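PDB 1VKZ: phosphoribosylamine--glycine ligase from Thermotoga maritima, which catalyses the ATP-dependent joining of glycine to 5-phosphoribosylamine, giving glycinamide ribonucleotide, ADP and phosphate in the de novo purine pathway. Local coordinates for residues A[41-46]-A[54-59]; A[301-306]-A[323-328]; A[331-336]-A[404-409]. One frame throughout, in Å; residues are numbered along the deposited sequence.

Contact 1 (A[41-46]-A[54-59])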
loop_
_atom_site.group_PDB
_atom_site.type_symbol
_atom_site.label_atom_id
_atom_site.label_comp_id
_atom_site.label_asym_id
_atom_site.label_seq_id
_atom_site.Cartn_x
_atom_site.Cartn_y
_atom_site.Cartn_z
ATOM N N VAL A 41 9.607 13.837 -14.948
ATOM C CA VAL A 41 8.810 13.431 -13.819
ATOM C C VAL A 41 8.599 14.602 -12.876
ATOM O O VAL A 41 9.531 15.286 -12.483
ATOM C CB VAL A 41 9.415 12.148 -13.151
ATOM C CG1 VAL A 41 8.829 11.863 -11.772
ATOM C CG2 VAL A 41 9.208 10.933 -14.066
ATOM N N HIS A 42 7.339 14.842 -12.548
ATOM C CA HIS A 42 6.960 15.851 -11.588
ATOM C C HIS A 42 6.302 15.201 -10.367
ATOM O O HIS A 42 5.388 14.384 -10.486
ATOM C CB HIS A 42 6.024 16.852 -12.241
ATOM C CG HIS A 42 6.570 17.432 -13.506
ATOM N ND1 HIS A 42 7.356 18.564 -13.529
ATOM C CD2 HIS A 42 6.486 17.005 -14.785
ATOM C CE1 HIS A 42 7.718 18.819 -14.773
ATOM N NE2 HIS A 42 7.201 17.885 -15.554
ATOM N N PHE A 43 6.779 15.580 -9.188
ATOM C CA PHE A 43 6.225 15.078 -7.952
ATOM C C PHE A 43 5.466 16.173 -7.220
ATOM O O PHE A 43 5.855 17.337 -7.242
ATOM C CB PHE A 43 7.317 14.603 -7.065
ATOM C CG PHE A 43 8.238 13.622 -7.685
ATOM C CD1 PHE A 43 9.386 14.052 -8.346
ATOM C CD2 PHE A 43 8.045 12.259 -7.496
ATOM C CE1 PHE A 43 10.310 13.129 -8.853
ATOM C CE2 PHE A 43 8.953 11.357 -7.989
ATOM C CZ PHE A 43 10.113 11.812 -8.682
ATOM N N TYR A 44 4.378 15.785 -6.571
ATOM C CA TYR A 44 3.467 16.732 -5.932
ATOM C C TYR A 44 3.036 16.219 -4.551
ATOM O O TYR A 44 2.106 15.422 -4.478
ATOM C CB TYR A 44 2.229 16.893 -6.785
ATOM C CG TYR A 44 2.486 17.322 -8.202
ATOM C CD1 TYR A 44 2.858 16.396 -9.173
ATOM C CD2 TYR A 44 2.336 18.649 -8.588
ATOM C CE1 TYR A 44 3.091 16.800 -10.483
ATOM C CE2 TYR A 44 2.568 19.056 -9.906
ATOM C CZ TYR A 44 2.928 18.118 -10.826
ATOM O OH TYR A 44 3.161 18.504 -12.081
ATOM N N PRO A 45 3.667 16.658 -3.458
ATOM C CA PRO A 45 4.820 17.571 -3.436
ATOM C C PRO A 45 6.203 16.929 -3.407
ATOM O O PRO A 45 7.183 17.629 -3.288
ATOM C CB PRO A 45 4.590 18.340 -2.139
ATOM C CG PRO A 45 3.983 17.329 -1.245
ATOM C CD PRO A 45 3.210 16.366 -2.099
ATOM N N GLY A 46 6.298 15.619 -3.528
ATOM C CA GLY A 46 7.567 14.960 -3.320
ATOM C C GLY A 46 8.201 15.224 -1.951
ATOM O O GLY A 46 7.519 15.498 -0.946
ATOM N N GLY A 54 13.393 14.069 -10.456
ATOM C CA GLY A 54 12.427 14.961 -11.093
ATOM C C GLY A 54 12.307 16.278 -10.344
ATOM O O GLY A 54 13.126 16.572 -9.502
ATOM N N THR A 55 11.301 17.077 -10.673
ATOM C CA THR A 55 11.083 18.360 -10.022
ATOM C C THR A 55 9.863 18.273 -9.124
ATOM O O THR A 55 8.804 17.846 -9.564
ATOM C CB THR A 55 10.858 19.475 -11.078
ATOM O OG1 THR A 55 10.472 18.868 -12.311
ATOM C CG2 THR A 55 12.154 20.221 -11.424
ATOM N N ASN A 56 10.025 18.725 -7.888
ATOM C CA ASN A 56 8.943 18.791 -6.922
ATOM C C ASN A 56 8.107 20.082 -7.046
ATOM O O ASN A 56 8.652 21.168 -7.162
ATOM C CB ASN A 56 9.531 18.712 -5.509
ATOM C CG ASN A 56 10.148 17.376 -5.199
ATOM O OD1 ASN A 56 9.990 16.421 -5.947
ATOM N ND2 ASN A 56 10.849 17.294 -4.062
ATOM N N HIS A 57 6.789 19.952 -6.987
ATOM C CA HIS A 57 5.892 21.099 -6.986
ATOM C C HIS A 57 4.866 20.904 -5.884
ATOM O O HIS A 57 4.525 19.786 -5.553
ATOM C CB HIS A 57 5.172 21.242 -8.341
ATOM C CG HIS A 57 6.062 21.011 -9.516
ATOM N ND1 HIS A 57 6.521 22.033 -10.313
ATOM C CD2 HIS A 57 6.630 19.878 -9.990
ATOM C CE1 HIS A 57 7.317 21.538 -11.245
ATOM N NE2 HIS A 57 7.403 20.232 -11.068
ATOM N N PRO A 58 4.378 21.985 -5.301
ATOM C CA PRO A 58 3.301 21.880 -4.332
ATOM C C PRO A 58 2.012 21.348 -4.949
ATOM O O PRO A 58 1.654 21.721 -6.066
ATOM C CB PRO A 58 3.113 23.329 -3.845
ATOM C CG PRO A 58 3.717 24.190 -4.905
ATOM C CD PRO A 58 4.835 23.379 -5.487
ATOM N N TYR A 59 1.332 20.467 -4.226
ATOM C CA TYR A 59 0.024 19.985 -4.652
ATOM C C TYR A 59 -1.048 20.922 -4.078
ATOM O O TYR A 59 -1.021 21.282 -2.897
ATOM C CB TYR A 59 -0.195 18.540 -4.194
ATOM C CG TYR A 59 -1.530 17.983 -4.626
ATOM C CD1 TYR A 59 -1.780 17.700 -5.958
ATOM C CD2 TYR A 59 -2.546 17.762 -3.696
ATOM C CE1 TYR A 59 -2.999 17.198 -6.372
ATOM C CE2 TYR A 59 -3.790 17.269 -4.089
ATOM C CZ TYR A 59 -4.013 16.988 -5.435
ATOM O OH TYR A 59 -5.240 16.495 -5.835
#
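With CG anti to the carbonyl carbon in both residues (chi1 -53° in His42, -42° in His57), the two imidazoles converge from strand 40-43 and the loop just after strand 55-56, and His42 ND1 lies 3.0 Å from His57 NE2. This is a hydrogen bond in which either nitrogen could be the donor. His57 NE2 arrives at the edge of the His42 ring, in its plane, while the two ring planes stand 50° apart. The other ring nitrogen, His42 NE2, bonds to Glu40, which restrains the rotation of the imidazole. Tyr44 completes the aromatic cluster: its ring is nearly parallel to that of His57 but slid aside, with Tyr44 CE2 3.7 Å from His57 CB, and its hydroxyl is bonded to His19.

The backbones pair in parallel, His42 with Thr55 and Phe43 with Asn56, at the edge of the sheet of the Rossmann-like N domain, where strand 55-56 is the outermost strand beside 40-43. Thr55 N donates to Val41 O at 3.1 Å, Phe43 N to Thr55 O, and His57 N to Phe43 O at 2.8 Å, the last nearly straight. On the sheet face opposite His42 and Thr55, Asn56 OD1 sits 3.4 Å from Phe43 CB, the amide plane perpendicular to the ring; that oxygen is bonded to Thr50, and ND2 to Asn47 O. At the ring's edge Phe43 CE1 comes within 3.6 Å of Gly54 CA. Beyond the paired residues, the cis-proline Pro45 brings its CA to 3.1 Å from His57 O, a CA-H...O contact.

Contact 2 (A[301-306]-A[323-328])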
loop_
_atom_site.group_PDB
_atom_site.type_symbol
_atom_site.label_atom_id
_atom_site.label_comp_id
_atom_site.label_asym_id
_atom_site.label_seq_id
_atom_site.Cartn_x
_atom_site.Cartn_y
_atom_site.Cartn_z
ATOM N N LEU A 301 12.563 -4.559 -8.802
ATOM C CA LEU A 301 12.677 -5.868 -9.468
ATOM C C LEU A 301 12.599 -5.807 -10.989
ATOM O O LEU A 301 13.096 -6.701 -11.649
ATOM C CB LEU A 301 11.627 -6.851 -8.947
ATOM C CG LEU A 301 11.873 -7.384 -7.536
ATOM C CD1 LEU A 301 10.647 -8.138 -7.034
ATOM C CD2 LEU A 301 13.114 -8.268 -7.481
ATOM N N ASN A 302 11.958 -4.774 -11.537
ATOM C CA ASN A 302 11.921 -4.538 -13.004
ATOM C C ASN A 302 11.374 -3.169 -13.383
ATOM O O ASN A 302 10.225 -3.073 -13.772
ATOM C CB ASN A 302 11.052 -5.583 -13.718
ATOM C CG ASN A 302 11.186 -5.503 -15.223
ATOM O OD1 ASN A 302 11.904 -4.653 -15.726
ATOM N ND2 ASN A 302 10.498 -6.380 -15.944
ATOM N N PRO A 303 12.184 -2.123 -13.294
ATOM C CA PRO A 303 11.720 -0.759 -13.518
ATOM C C PRO A 303 11.093 -0.539 -14.895
ATOM O O PRO A 303 10.071 0.142 -15.022
ATOM C CB PRO A 303 13.009 0.060 -13.422
ATOM C CG PRO A 303 13.884 -0.735 -12.602
ATOM C CD PRO A 303 13.614 -2.148 -12.971
ATOM N N GLU A 304 11.732 -1.129 -15.898
ATOM C CA GLU A 304 11.258 -1.168 -17.264
ATOM C C GLU A 304 9.846 -1.715 -17.405
ATOM O O GLU A 304 8.986 -1.097 -18.038
ATOM C CB GLU A 304 12.169 -2.087 -18.077
ATOM C CG GLU A 304 13.520 -1.522 -18.492
ATOM C CD GLU A 304 14.254 -2.422 -19.499
ATOM O OE1 GLU A 304 14.216 -3.668 -19.348
ATOM O OE2 GLU A 304 14.867 -1.887 -20.446
ATOM N N GLY A 305 9.632 -2.896 -16.839
ATOM C CA GLY A 305 8.404 -3.646 -17.020
ATOM C C GLY A 305 7.257 -3.016 -16.268
ATOM O O GLY A 305 6.136 -2.980 -16.757
ATOM N N PHE A 306 7.541 -2.504 -15.081
ATOM C CA PHE A 306 6.534 -1.745 -14.342
ATOM C C PHE A 306 6.083 -0.541 -15.184
ATOM O O PHE A 306 4.914 -0.414 -15.526
ATOM C CB PHE A 306 7.062 -1.307 -12.971
ATOM C CG PHE A 306 6.104 -0.446 -12.211
ATOM C CD1 PHE A 306 5.068 -1.005 -11.505
ATOM C CD2 PHE A 306 6.229 0.932 -12.229
ATOM C CE1 PHE A 306 4.163 -0.208 -10.810
ATOM C CE2 PHE A 306 5.332 1.718 -11.562
ATOM C CZ PHE A 306 4.282 1.130 -10.839
ATOM N N GLU A 323 7.921 -9.379 -15.148
ATOM C CA GLU A 323 8.789 -10.424 -14.650
ATOM C C GLU A 323 9.856 -9.804 -13.752
ATOM O O GLU A 323 10.540 -8.865 -14.148
ATOM C CB GLU A 323 9.471 -11.165 -15.810
ATOM C CG GLU A 323 8.572 -11.532 -17.001
ATOM C CD GLU A 323 7.761 -12.810 -16.800
ATOM O OE1 GLU A 323 7.171 -12.984 -15.700
ATOM O OE2 GLU A 323 7.705 -13.634 -17.758
ATOM N N PRO A 324 10.033 -10.343 -12.554
ATOM C CA PRO A 324 11.084 -9.869 -11.677
ATOM C C PRO A 324 12.472 -10.357 -12.078
ATOM O O PRO A 324 12.652 -11.538 -12.436
ATOM C CB PRO A 324 10.705 -10.482 -10.338
ATOM C CG PRO A 324 9.955 -11.736 -10.686
ATOM C CD PRO A 324 9.252 -11.440 -11.952
ATOM N N ARG A 325 13.453 -9.460 -12.011
ATOM C CA ARG A 325 14.839 -9.838 -12.225
ATOM C C ARG A 325 15.566 -9.818 -10.887
ATOM O O ARG A 325 15.715 -8.797 -10.259
ATOM C CB ARG A 325 15.506 -8.911 -13.240
ATOM C CG ARG A 325 15.153 -9.216 -14.702
ATOM C CD ARG A 325 13.917 -8.478 -15.227
ATOM N NE ARG A 325 14.041 -7.016 -15.147
ATOM C CZ ARG A 325 14.775 -6.256 -15.970
ATOM N NH1 ARG A 325 15.497 -6.793 -16.958
ATOM N NH2 ARG A 325 14.794 -4.936 -15.788
ATOM N N GLY A 326 15.999 -10.979 -10.443
ATOM C CA GLY A 326 16.751 -11.084 -9.214
ATOM C C GLY A 326 15.840 -10.913 -8.033
ATOM O O GLY A 326 14.669 -11.189 -8.136
ATOM N N PHE A 327 16.411 -10.471 -6.916
ATOM C CA PHE A 327 15.692 -10.244 -5.681
ATOM C C PHE A 327 15.938 -8.824 -5.191
ATOM O O PHE A 327 17.015 -8.270 -5.356
ATOM C CB PHE A 327 16.157 -11.229 -4.621
ATOM C CG PHE A 327 15.802 -12.667 -4.906
ATOM C CD1 PHE A 327 16.644 -13.474 -5.654
ATOM C CD2 PHE A 327 14.652 -13.224 -4.381
ATOM C CE1 PHE A 327 16.325 -14.811 -5.894
ATOM C CE2 PHE A 327 14.317 -14.555 -4.637
ATOM C CZ PHE A 327 15.153 -15.345 -5.384
ATOM N N ALA A 328 14.919 -8.236 -4.588
ATOM C CA ALA A 328 15.036 -6.920 -3.967
ATOM C C ALA A 328 14.663 -7.000 -2.463
ATOM O O ALA A 328 13.761 -7.756 -2.072
ATOM C CB ALA A 328 14.161 -5.917 -4.709
#
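Leu301 packs against Pro324, Gly326 and Ala328 in the tight half of this contact. Leu301 CD2 lies 3.4 Å from Gly326 O and 3.8 Å from Ala328 CB, while Leu301 CB rests on the ring of Pro324. The leucine is buried, and CG anti to the carbonyl carbon, with an extended chi2, sends the methyl past Gly326 to the start of strand 327-334. Its carbonyl is equally engaged: Arg325 N donates to Leu301 O at 2.8 Å and 169°, with the donor somewhat tilted from the carbonyl plane.

Asn302 stands between the packed part and the polar rim. It is the N-cap of helix 303-315: Asn302 OD1 accepts from Gly305 N at 3.1 Å, although that donor lies well above the amide carbonyl plane. On its other branch, Asn302 ND2 gives Glu323 O a weak bond (3.1 Å, 129°). The contact lies where helix 294-301 gives way to helix 303-315 and joins that junction to the entry of strand 327-334, a central strand of the six-stranded antiparallel sheet. With an alanine here, the first turn of the helix would probably lose its side-chain cap and Glu323 O its weak amide donor.

The solvent side is looser. Arg325, bent at chi2 and chi3, turns its guanidinium back to the side chain of Asn302, crossing it obliquely, so that Arg325 NH2 comes 2.9 Å from Asn302 OD1 with the two planes 47° apart. Glu304 OE1 lies 3.8 Å from Arg325 NH2, a long salt bridge; the oxygen is well out of the guanidinium plane, so the attraction is one of charge without a directed N-H. Both of these charged residues are exposed, whereas Pro303 packs inward on Trp32 and Ala33 of helix 25-36.

Contact 3 (A[331-336]-A[404-409])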
loop_
_atom_site.group_PDB
_atom_site.type_symbol
_atom_site.label_atom_id
_atom_site.label_comp_id
_atom_site.label_asym_id
_atom_site.label_seq_id
_atom_site.Cartn_x
_atom_site.Cartn_y
_atom_site.Cartn_z
ATOM N N VAL A 331 14.988 -2.362 3.372
ATOM C CA VAL A 331 15.077 -2.135 4.789
ATOM C C VAL A 331 14.644 -0.692 5.007
ATOM O O VAL A 331 15.294 0.229 4.535
ATOM C CB VAL A 331 16.509 -2.381 5.410
ATOM C CG1 VAL A 331 16.580 -1.866 6.859
ATOM C CG2 VAL A 331 16.896 -3.836 5.383
ATOM N N VAL A 332 13.542 -0.519 5.730
ATOM C CA VAL A 332 13.032 0.770 6.058
ATOM C C VAL A 332 13.769 1.290 7.306
ATOM O O VAL A 332 13.800 0.611 8.343
ATOM C CB VAL A 332 11.499 0.728 6.308
ATOM C CG1 VAL A 332 10.955 2.140 6.560
ATOM C CG2 VAL A 332 10.752 0.094 5.140
ATOM N N LEU A 333 14.366 2.486 7.191
ATOM C CA LEU A 333 14.756 3.264 8.377
ATOM C C LEU A 333 13.659 4.271 8.744
ATOM O O LEU A 333 13.237 5.091 7.924
ATOM C CB LEU A 333 16.085 3.977 8.182
ATOM C CG LEU A 333 17.148 3.151 7.470
ATOM C CD1 LEU A 333 18.356 4.045 7.196
ATOM C CD2 LEU A 333 17.493 1.961 8.288
ATOM N N ALA A 334 13.197 4.174 9.985
ATOM C CA ALA A 334 12.176 5.052 10.518
ATOM C C ALA A 334 12.723 5.860 11.702
ATOM O O ALA A 334 13.827 5.621 12.206
ATOM C CB ALA A 334 10.964 4.248 10.930
ATOM N N ALA A 335 11.962 6.849 12.122
ATOM C CA ALA A 335 12.372 7.704 13.214
ATOM C C ALA A 335 12.062 7.071 14.558
ATOM O O ALA A 335 11.111 6.302 14.697
ATOM C CB ALA A 335 11.670 9.032 13.107
ATOM N N ARG A 336 12.846 7.420 15.566
ATOM C CA ARG A 336 12.478 7.110 16.926
ATOM C C ARG A 336 11.098 7.685 17.213
ATOM O O ARG A 336 10.829 8.856 16.922
ATOM C CB ARG A 336 13.478 7.700 17.908
ATOM C CG ARG A 336 13.056 7.495 19.362
ATOM C CD ARG A 336 13.998 8.067 20.366
ATOM N NE ARG A 336 15.283 7.385 20.315
ATOM C CZ ARG A 336 16.429 7.916 19.902
ATOM N NH1 ARG A 336 16.505 9.176 19.464
ATOM N NH2 ARG A 336 17.526 7.164 19.933
ATOM N N LYS A 404 17.804 6.372 14.820
ATOM C CA LYS A 404 17.576 5.622 13.580
ATOM C C LYS A 404 17.055 4.230 13.905
ATOM O O LYS A 404 17.744 3.451 14.556
ATOM C CB LYS A 404 18.879 5.553 12.771
ATOM C CG LYS A 404 19.032 4.342 11.846
ATOM C CD LYS A 404 20.330 4.448 11.027
ATOM C CE LYS A 404 20.931 3.060 10.719
ATOM N NZ LYS A 404 22.398 3.087 10.489
ATOM N N THR A 405 15.846 3.927 13.434
ATOM C CA THR A 405 15.096 2.751 13.866
ATOM C C THR A 405 14.834 1.732 12.743
ATOM O O THR A 405 14.173 2.039 11.732
ATOM C CB THR A 405 13.751 3.222 14.434
ATOM O OG1 THR A 405 13.978 4.057 15.577
ATOM C CG2 THR A 405 12.932 2.060 14.964
ATOM N N TYR A 406 15.321 0.514 12.933
ATOM C CA TYR A 406 15.122 -0.501 11.943
ATOM C C TYR A 406 15.121 -1.924 12.453
ATOM O O TYR A 406 15.541 -2.191 13.561
ATOM C CB TYR A 406 16.124 -0.351 10.806
ATOM C CG TYR A 406 17.562 -0.731 11.064
ATOM C CD1 TYR A 406 18.465 0.207 11.515
ATOM C CD2 TYR A 406 18.048 -1.995 10.732
ATOM C CE1 TYR A 406 19.809 -0.118 11.687
ATOM C CE2 TYR A 406 19.403 -2.331 10.898
ATOM C CZ TYR A 406 20.269 -1.382 11.367
ATOM O OH TYR A 406 21.605 -1.653 11.549
ATOM N N ARG A 407 14.618 -2.821 11.597
ATOM C CA ARG A 407 14.550 -4.249 11.857
ATOM C C ARG A 407 15.687 -4.950 11.162
ATOM O O ARG A 407 15.851 -4.818 9.947
ATOM C CB ARG A 407 13.270 -4.841 11.292
ATOM C CG ARG A 407 12.027 -4.408 11.983
ATOM C CD ARG A 407 10.777 -5.066 11.423
ATOM N NE ARG A 407 10.735 -6.500 11.698
ATOM C CZ ARG A 407 9.660 -7.268 11.628
ATOM N NH1 ARG A 407 8.472 -6.771 11.305
ATOM N NH2 ARG A 407 9.775 -8.559 11.880
ATOM N N ARG A 408 16.446 -5.721 11.928
ATOM C CA ARG A 408 17.550 -6.532 11.390
ATOM C C ARG A 408 17.028 -7.898 10.972
ATOM O O ARG A 408 17.775 -8.741 10.484
ATOM C CB ARG A 408 18.625 -6.701 12.452
ATOM C CG ARG A 408 19.180 -5.387 12.948
ATOM C CD ARG A 408 19.373 -5.330 14.433
ATOM N NE ARG A 408 20.502 -4.475 14.773
ATOM C CZ ARG A 408 20.494 -3.143 14.709
ATOM N NH1 ARG A 408 19.410 -2.468 14.307
ATOM N NH2 ARG A 408 21.595 -2.478 15.056
ATOM N N ASP A 409 15.731 -8.056 11.196
ATOM C CA ASP A 409 14.888 -9.181 10.839
ATOM C C ASP A 409 14.715 -9.482 9.352
ATOM O O ASP A 409 14.385 -10.602 8.991
ATOM C CB ASP A 409 13.475 -8.820 11.348
ATOM C CG ASP A 409 12.692 -10.006 11.753
ATOM O OD1 ASP A 409 11.659 -10.303 11.113
ATOM O OD2 ASP A 409 13.044 -10.707 12.713
HETATM O O HOH W 1 13.086 -1.940 9.107
#
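Val331 opens the contact by setting its CG1 methyl 4.1 Å from Tyr406 CD2, obliquely to the ring. CG1 is anti to the backbone N, the branch that reaches the tyrosine, while the same side chain also packs on Ala392 and Tyr393 of helix 385-398. At Val332 the link passes through the backbone and a water: the water donates to Val332 O at 2.8 Å and accepts from Arg407 N at 3.1 Å, bridging a place where the two chains make no direct bond. Leu333 lies alongside Tyr406, pointing the same way, and puts CD2 3.7 Å from Tyr406 CB. Tyr406 has CG between its backbone N and carbonyl carbon (chi1 73°), which carries the ring beside the leucine and valine methyls.

Ala334 gives the two direct bonds. Ala334 N donates to Thr405 O at 2.9 Å and 176°, in the carbonyl plane, and Ala334 O accepts from Thr405 N, also at 2.9 Å but less straight (147°). These make one antiparallel hydrogen-bonded pair, a single bridge by which the C-terminal tail flanks strand 327-334 of the six-stranded sheet. Past Ala335, Thr405 OG1 comes 3.5 Å from Arg336 N, but its bond is to Gly403 O.

Further along the tail, Arg407 forms a salt bridge to Asp409 within the tail and another to Asp224, the second tying the tail to the loop after strand 215-219. The chemistry implies a tail held by directional backbone bonds at one residue pair, an apolar patch at Tyr406, and a water where direct pairing stops.

Overall arrangement
From the N terminus, the contacts follow one another in series, none enclosing or crossing another. Contact 1 closes a short loop of seven residues, joining strand 40-43 to the outermost strand 55-56 of the parallel N-domain sheet. Much later, contact 2 closes a span of 16 residues that includes most of helix 303-315, tying that helix's start to the entry of strand 327-334. Contact 3 begins further along this same strand and closes a far longer loop, 67 residues with three strands and helix 385-398, against the C-terminal tail. Contacts 2 and 3 therefore share a strand, though their centres lie 24 Å apart; contact 1 comes within about 10 Å of contact 2, nearest atoms, without touching.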